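Local coordinates for mannitol dehydrogenase (Pseudomonas fluorescens, PDB 1LJ8), which probably catalyses the NAD-dependent interconversion of mannitol and fructose, as a long-chain dehydrogenase of the mannitol dehydrogenase family, at residues C258-Q263 / F362-I367; A329-Y334 / T357-F362. All blocks are in the same frame, centred on the assembly; numbering follows the deposited sequence.

Interaction 1: residues C258-Q263 / F362-I367; sequences CEPFVQ and FSNQAI
Ile367 presses its CD1 methyl against the backbone where strand 256-258 ends, 3.3 Å from Cys258 C and 3.5 Å from Glu259 N. This is the tight half of the contact: the methyl meets a peptide unit, while the Cys258 side chain points away from the approaching loop. With CG1 anti to the backbone N (chi1 -165°), the longer branch of the isoleucine is the one that reaches across. The other half is looser and wet. Asn364 ND2 stands 4.0 Å from both Glu259 CB and Pro260 CD, and one water bridges the polar ends, donating to Glu259 OE2 at 2.8 Å and accepting from Asn364 ND2 at 2.9 Å. Asn364 is steadied from its own loop: its OD1 accepts from Ile367 N in an Asx motif, the donor lying well above the carbonyl plane; its ND2 also donates to Leu88 O. Glu259 OE1 takes the Ile232 N-H and pairs with Arg361. No direct hydrogen bond joins the two segments: Rossmann and C-terminal domains meet here through one methyl on a peptide and one bridging water, and the buried carboxylate is probably stabilised by its arginine.

Interaction 2: residues A329-Y334 / T357-F362; sequences AYMRAY and TLVDRF
Met331, a selenomethionine in this crystal, sends its terminal CE between Leu358, Val359 and Phe362 of the facing helix. Met331 CE lies 3.8 Å from Leu358 CB and packs equally closely on Val359 CG2. It comes 3.7 Å from Phe362 CD1. Met331 SE stands 4.9 Å from the centroid of the Phe362 ring, 64° off the ring normal, an oblique Met-aromatic contact. The reach comes from a fully extended chain: CG is anti to the backbone N (chi1 166°) and the chain stays extended beyond it. Beside this apolar cluster, Arg332 lays one face of its guanidinium over Val359, whose CG2 sits 3.8 Å above the plane, toward its rim; Arg332 NH2 is 3.9 Å from Val359 CG1. The charged end is held by Gln356 OE1, one turn before Asp360, and Gln356 NE2 in turn donates to Asp360. A leucine in place of Arg332 would probably leave Gln356 OE1 without this donor and uncover Val359 CG2. In the next shell, Phe362 stacks on His303, Met331 also touches Ser302, and Leu358 rests on Leu299, all three from helix 289-313. The two short helical segments run roughly antiparallel, at 148°, with axes 11.5 Å apart, a spacing bridged by the long Met331 and Arg332 chains. Helix 289-313 thus touches both helices of the pair, and Tyr330 of helix 325-339 lies against both its Leu309 and helix 401-413.

In the fold
Phe362 belongs to both segment pairs, but its side chain works in interaction 2; for interaction 1 it ends the helix from which the loop with Asn364 and Ile367 departs. Both contacts are largely buried, yet they join different elements. Interaction 2 pairs two helices within the C-terminal domain through apolar and selenium-aromatic contacts, with a partly exposed arginine beside them. Interaction 1 joins a strand end and its following loop to a loop after a helix, across the two domains, covers less surface and uses water and a peptide-packed methyl. Arg361, on the helix of interaction 2, ties them together through Glu259 and also packs on Phe261. Interaction 1 borders the NAD site: Cys258 lies near the NAD-binding Thr233.

Interaction 1: residues C258-Q263 / F362-I367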
loop_
_atom_site.group_PDB
_atom_site.type_symbol
_atom_site.label_atom_id
_atom_site.label_comp_id
_atom_site.label_asym_id
_atom_site.label_seq_id
_atom_site.Cartn_x
_atom_site.Cartn_y
_atom_site.Cartn_z
ATOM N N CYS A 258 -14.262 -1.641 0.575
ATOM C CA CYS A 258 -13.242 -2.657 0.893
ATOM C C CYS A 258 -13.918 -4.006 1.012
ATOM O O CYS A 258 -15.149 -4.087 1.120
ATOM C CB CYS A 258 -12.574 -2.321 2.249
ATOM S SG CYS A 258 -13.739 -2.095 3.663
ATOM N N GLU A 259 -13.117 -5.072 0.935
ATOM C CA GLU A 259 -13.650 -6.421 1.078
ATOM C C GLU A 259 -13.961 -6.704 2.543
ATOM O O GLU A 259 -13.494 -6.023 3.424
ATOM C CB GLU A 259 -12.620 -7.455 0.602
ATOM C CG GLU A 259 -11.350 -7.372 1.403
ATOM C CD GLU A 259 -10.324 -8.467 1.101
ATOM O OE1 GLU A 259 -9.143 -8.209 1.390
ATOM O OE2 GLU A 259 -10.671 -9.584 0.625
ATOM N N PRO A 260 -14.752 -7.745 2.806
ATOM C CA PRO A 260 -15.108 -8.119 4.185
ATOM C C PRO A 260 -13.885 -8.589 4.967
ATOM O O PRO A 260 -13.741 -8.289 6.154
ATOM C CB PRO A 260 -16.119 -9.288 4.010
ATOM C CG PRO A 260 -16.593 -9.176 2.605
ATOM C CD PRO A 260 -15.509 -8.503 1.801
ATOM N N PHE A 261 -13.010 -9.348 4.324
ATOM C CA PHE A 261 -11.806 -9.850 4.995
ATOM C C PHE A 261 -10.901 -8.678 5.457
ATOM O O PHE A 261 -10.750 -7.692 4.738
ATOM C CB PHE A 261 -10.963 -10.712 4.057
ATOM C CG PHE A 261 -9.704 -11.245 4.709
ATOM C CD1 PHE A 261 -9.766 -12.325 5.583
ATOM C CD2 PHE A 261 -8.473 -10.629 4.482
ATOM C CE1 PHE A 261 -8.603 -12.795 6.231
ATOM C CE2 PHE A 261 -7.302 -11.090 5.137
ATOM C CZ PHE A 261 -7.367 -12.160 5.997
ATOM N N VAL A 262 -10.302 -8.831 6.634
ATOM C CA VAL A 262 -9.373 -7.830 7.171
ATOM C C VAL A 262 -8.483 -8.491 8.223
ATOM O O VAL A 262 -8.935 -9.315 9.041
ATOM C CB VAL A 262 -10.154 -6.603 7.772
ATOM C CG1 VAL A 262 -11.081 -7.041 8.885
ATOM C CG2 VAL A 262 -9.165 -5.503 8.228
ATOM N N GLN A 263 -7.200 -8.170 8.192
ATOM C CA GLN A 263 -6.299 -8.759 9.170
ATOM C C GLN A 263 -5.161 -7.775 9.463
ATOM O O GLN A 263 -4.782 -6.976 8.616
ATOM C CB GLN A 263 -5.730 -10.100 8.616
ATOM C CG GLN A 263 -4.821 -10.815 9.612
ATOM C CD GLN A 263 -4.489 -12.249 9.161
ATOM O OE1 GLN A 263 -4.472 -12.535 7.966
ATOM N NE2 GLN A 263 -4.184 -13.131 10.118
ATOM N N PHE A 362 -9.618 -12.637 -4.549
ATOM C CA PHE A 362 -9.518 -11.917 -5.820
ATOM C C PHE A 362 -10.739 -12.182 -6.718
ATOM O O PHE A 362 -10.998 -11.424 -7.635
ATOM C CB PHE A 362 -8.285 -12.351 -6.635
ATOM C CG PHE A 362 -6.962 -11.857 -6.106
ATOM C CD1 PHE A 362 -5.802 -12.134 -6.832
ATOM C CD2 PHE A 362 -6.853 -11.169 -4.909
ATOM C CE1 PHE A 362 -4.544 -11.724 -6.358
ATOM C CE2 PHE A 362 -5.601 -10.757 -4.408
ATOM C CZ PHE A 362 -4.446 -11.040 -5.142
ATOM N N SER A 363 -11.462 -13.282 -6.461
ATOM C CA SER A 363 -12.649 -13.651 -7.251
ATOM C C SER A 363 -13.904 -12.921 -6.796
ATOM O O SER A 363 -14.978 -13.040 -7.426
ATOM C CB SER A 363 -12.864 -15.184 -7.190
ATOM O OG SER A 363 -11.712 -15.864 -7.701
ATOM N N ASN A 364 -13.774 -12.157 -5.706
ATOM C CA ASN A 364 -14.895 -11.342 -5.170
ATOM C C ASN A 364 -15.412 -10.424 -6.301
ATOM O O ASN A 364 -14.747 -9.492 -6.763
ATOM C CB ASN A 364 -14.347 -10.535 -3.972
ATOM C CG ASN A 364 -15.364 -9.596 -3.347
ATOM O OD1 ASN A 364 -16.429 -9.316 -3.899
ATOM N ND2 ASN A 364 -15.006 -9.079 -2.172
ATOM N N GLN A 365 -16.619 -10.674 -6.785
ATOM C CA GLN A 365 -17.107 -9.863 -7.900
ATOM C C GLN A 365 -17.698 -8.543 -7.444
ATOM O O GLN A 365 -17.621 -7.549 -8.162
ATOM C CB GLN A 365 -18.198 -10.615 -8.691
ATOM C CG GLN A 365 -17.869 -12.088 -8.960
ATOM C CD GLN A 365 -17.012 -12.305 -10.196
ATOM O OE1 GLN A 365 -17.354 -11.837 -11.286
ATOM N NE2 GLN A 365 -15.886 -13.030 -10.036
ATOM N N ALA A 366 -18.272 -8.531 -6.249
ATOM C CA ALA A 366 -18.940 -7.320 -5.775
ATOM C C ALA A 366 -18.001 -6.149 -5.509
ATOM O O ALA A 366 -18.386 -5.006 -5.702
ATOM C CB ALA A 366 -19.691 -7.640 -4.517
ATOM N N ILE A 367 -16.775 -6.453 -5.073
ATOM C CA ILE A 367 -15.807 -5.402 -4.703
ATOM C C ILE A 367 -15.354 -4.521 -5.856
ATOM O O ILE A 367 -15.060 -3.331 -5.675
ATOM C CB ILE A 367 -14.591 -6.053 -3.955
ATOM C CG1 ILE A 367 -13.707 -5.013 -3.211
ATOM C CG2 ILE A 367 -13.764 -6.834 -4.964
ATOM C CD1 ILE A 367 -14.453 -4.140 -2.201
HETATM O O HOH W 1 -12.176 -9.774 -1.772
#

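Interaction 2: residues A329-Y334 / T357-F362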
loop_
_atom_site.group_PDB
_atom_site.type_symbol
_atom_site.label_atom_id
_atom_site.label_comp_id
_atom_site.label_asym_id
_atom_site.label_seq_id
_atom_site.Cartn_x
_atom_site.Cartn_y
_atom_site.Cartn_z
ATOM N N ALA A 329 -4.962 -20.076 -13.788
ATOM C CA ALA A 329 -3.911 -21.117 -13.880
ATOM C C ALA A 329 -2.510 -20.501 -13.801
ATOM O O ALA A 329 -1.585 -21.046 -13.159
ATOM C CB ALA A 329 -4.075 -21.913 -15.173
ATOM N N TYR A 330 -2.340 -19.375 -14.476
ATOM C CA TYR A 330 -1.047 -18.671 -14.417
ATOM C C TYR A 330 -0.711 -18.212 -12.986
ATOM O O TYR A 330 0.419 -18.424 -12.511
ATOM C CB TYR A 330 -1.091 -17.475 -15.384
ATOM C CG TYR A 330 0.117 -16.548 -15.323
ATOM C CD1 TYR A 330 1.405 -16.998 -15.625
ATOM C CD2 TYR A 330 -0.054 -15.207 -14.994
ATOM C CE1 TYR A 330 2.495 -16.114 -15.601
ATOM C CE2 TYR A 330 1.013 -14.317 -14.965
ATOM C CZ TYR A 330 2.284 -14.775 -15.273
ATOM O OH TYR A 330 3.355 -13.891 -15.278
HETATM N N MSE A 331 -1.671 -17.586 -12.293
HETATM C CA MSE A 331 -1.441 -17.165 -10.885
HETATM C C MSE A 331 -1.086 -18.368 -9.993
HETATM O O MSE A 331 -0.158 -18.309 -9.166
HETATM C CB MSE A 331 -2.707 -16.499 -10.309
HETATM C CG MSE A 331 -2.708 -16.315 -8.761
HETATM SE SE MSE A 331 -4.385 -15.330 -8.334
HETATM C CE MSE A 331 -4.251 -15.412 -6.378
ATOM N N ARG A 332 -1.822 -19.471 -10.158
ATOM C CA ARG A 332 -1.522 -20.646 -9.338
ATOM C C ARG A 332 -0.126 -21.185 -9.624
ATOM O O ARG A 332 0.599 -21.581 -8.701
ATOM C CB ARG A 332 -2.562 -21.756 -9.569
ATOM C CG ARG A 332 -3.929 -21.478 -9.014
ATOM C CD ARG A 332 -4.742 -22.772 -9.045
ATOM N NE ARG A 332 -6.160 -22.577 -8.722
ATOM C CZ ARG A 332 -6.668 -22.499 -7.489
ATOM N NH1 ARG A 332 -5.884 -22.585 -6.418
ATOM N NH2 ARG A 332 -7.982 -22.368 -7.333
ATOM N N ALA A 333 0.264 -21.188 -10.894
ATOM C CA ALA A 333 1.606 -21.691 -11.235
ATOM C C ALA A 333 2.678 -20.758 -10.640
ATOM O O ALA A 333 3.680 -21.201 -10.096
ATOM C CB ALA A 333 1.771 -21.772 -12.755
ATOM N N TYR A 334 2.469 -19.448 -10.774
ATOM C CA TYR A 334 3.415 -18.497 -10.210
ATOM C C TYR A 334 3.519 -18.684 -8.689
ATOM O O TYR A 334 4.648 -18.770 -8.130
ATOM C CB TYR A 334 2.979 -17.049 -10.554
ATOM C CG TYR A 334 3.864 -15.992 -9.954
ATOM C CD1 TYR A 334 5.118 -15.721 -10.498
ATOM C CD2 TYR A 334 3.447 -15.246 -8.846
ATOM C CE1 TYR A 334 5.944 -14.753 -9.961
ATOM C CE2 TYR A 334 4.279 -14.227 -8.312
ATOM C CZ TYR A 334 5.525 -14.003 -8.885
ATOM O OH TYR A 334 6.400 -13.049 -8.411
ATOM N N THR A 357 -7.310 -19.056 -0.398
ATOM C CA THR A 357 -8.089 -17.894 0.027
ATOM C C THR A 357 -7.734 -16.665 -0.841
ATOM O O THR A 357 -8.585 -15.804 -1.036
ATOM C CB THR A 357 -7.914 -17.573 1.519
ATOM O OG1 THR A 357 -6.556 -17.198 1.795
ATOM C CG2 THR A 357 -8.309 -18.788 2.388
ATOM N N LEU A 358 -6.510 -16.593 -1.393
ATOM C CA LEU A 358 -6.182 -15.438 -2.253
ATOM C C LEU A 358 -6.996 -15.544 -3.524
ATOM O O LEU A 358 -7.542 -14.546 -4.027
ATOM C CB LEU A 358 -4.667 -15.386 -2.567
ATOM C CG LEU A 358 -3.798 -15.213 -1.312
ATOM C CD1 LEU A 358 -2.339 -15.153 -1.755
ATOM C CD2 LEU A 358 -4.169 -13.959 -0.520
ATOM N N VAL A 359 -7.106 -16.755 -4.064
ATOM C CA VAL A 359 -7.904 -16.923 -5.259
ATOM C C VAL A 359 -9.349 -16.519 -4.939
ATOM O O VAL A 359 -9.974 -15.800 -5.713
ATOM C CB VAL A 359 -7.847 -18.384 -5.778
ATOM C CG1 VAL A 359 -8.855 -18.588 -6.917
ATOM C CG2 VAL A 359 -6.443 -18.666 -6.255
ATOM N N ASP A 360 -9.859 -16.965 -3.791
ATOM C CA ASP A 360 -11.245 -16.644 -3.396
ATOM C C ASP A 360 -11.454 -15.126 -3.260
ATOM O O ASP A 360 -12.436 -14.562 -3.746
ATOM C CB ASP A 360 -11.614 -17.250 -2.040
ATOM C CG ASP A 360 -11.616 -18.805 -2.030
ATOM O OD1 ASP A 360 -11.779 -19.419 -3.106
ATOM O OD2 ASP A 360 -11.449 -19.386 -0.927
ATOM N N ARG A 361 -10.523 -14.472 -2.559
ATOM C CA ARG A 361 -10.648 -13.007 -2.363
ATOM C C ARG A 361 -10.516 -12.219 -3.670
ATOM O O ARG A 361 -11.258 -11.245 -3.909
ATOM C CB ARG A 361 -9.621 -12.538 -1.322
ATOM C CG ARG A 361 -9.991 -13.004 0.093
ATOM C CD ARG A 361 -8.792 -12.832 1.059
ATOM N NE ARG A 361 -8.354 -11.422 1.045
ATOM C CZ ARG A 361 -7.132 -11.015 1.437
ATOM N NH1 ARG A 361 -6.234 -11.902 1.881
ATOM N NH2 ARG A 361 -6.811 -9.716 1.373
ATOM N N PHE A 362 -9.618 -12.637 -4.549
ATOM C CA PHE A 362 -9.518 -11.917 -5.820
ATOM C C PHE A 362 -10.739 -12.182 -6.718
ATOM O O PHE A 362 -10.998 -11.424 -7.635
ATOM C CB PHE A 362 -8.285 -12.351 -6.635
ATOM C CG PHE A 362 -6.962 -11.857 -6.106
ATOM C CD1 PHE A 362 -5.802 -12.134 -6.832
ATOM C CD2 PHE A 362 -6.853 -11.169 -4.909
ATOM C CE1 PHE A 362 -4.544 -11.724 -6.358
ATOM C CE2 PHE A 362 -5.601 -10.757 -4.408
ATOM C CZ PHE A 362 -4.446 -11.040 -5.142
#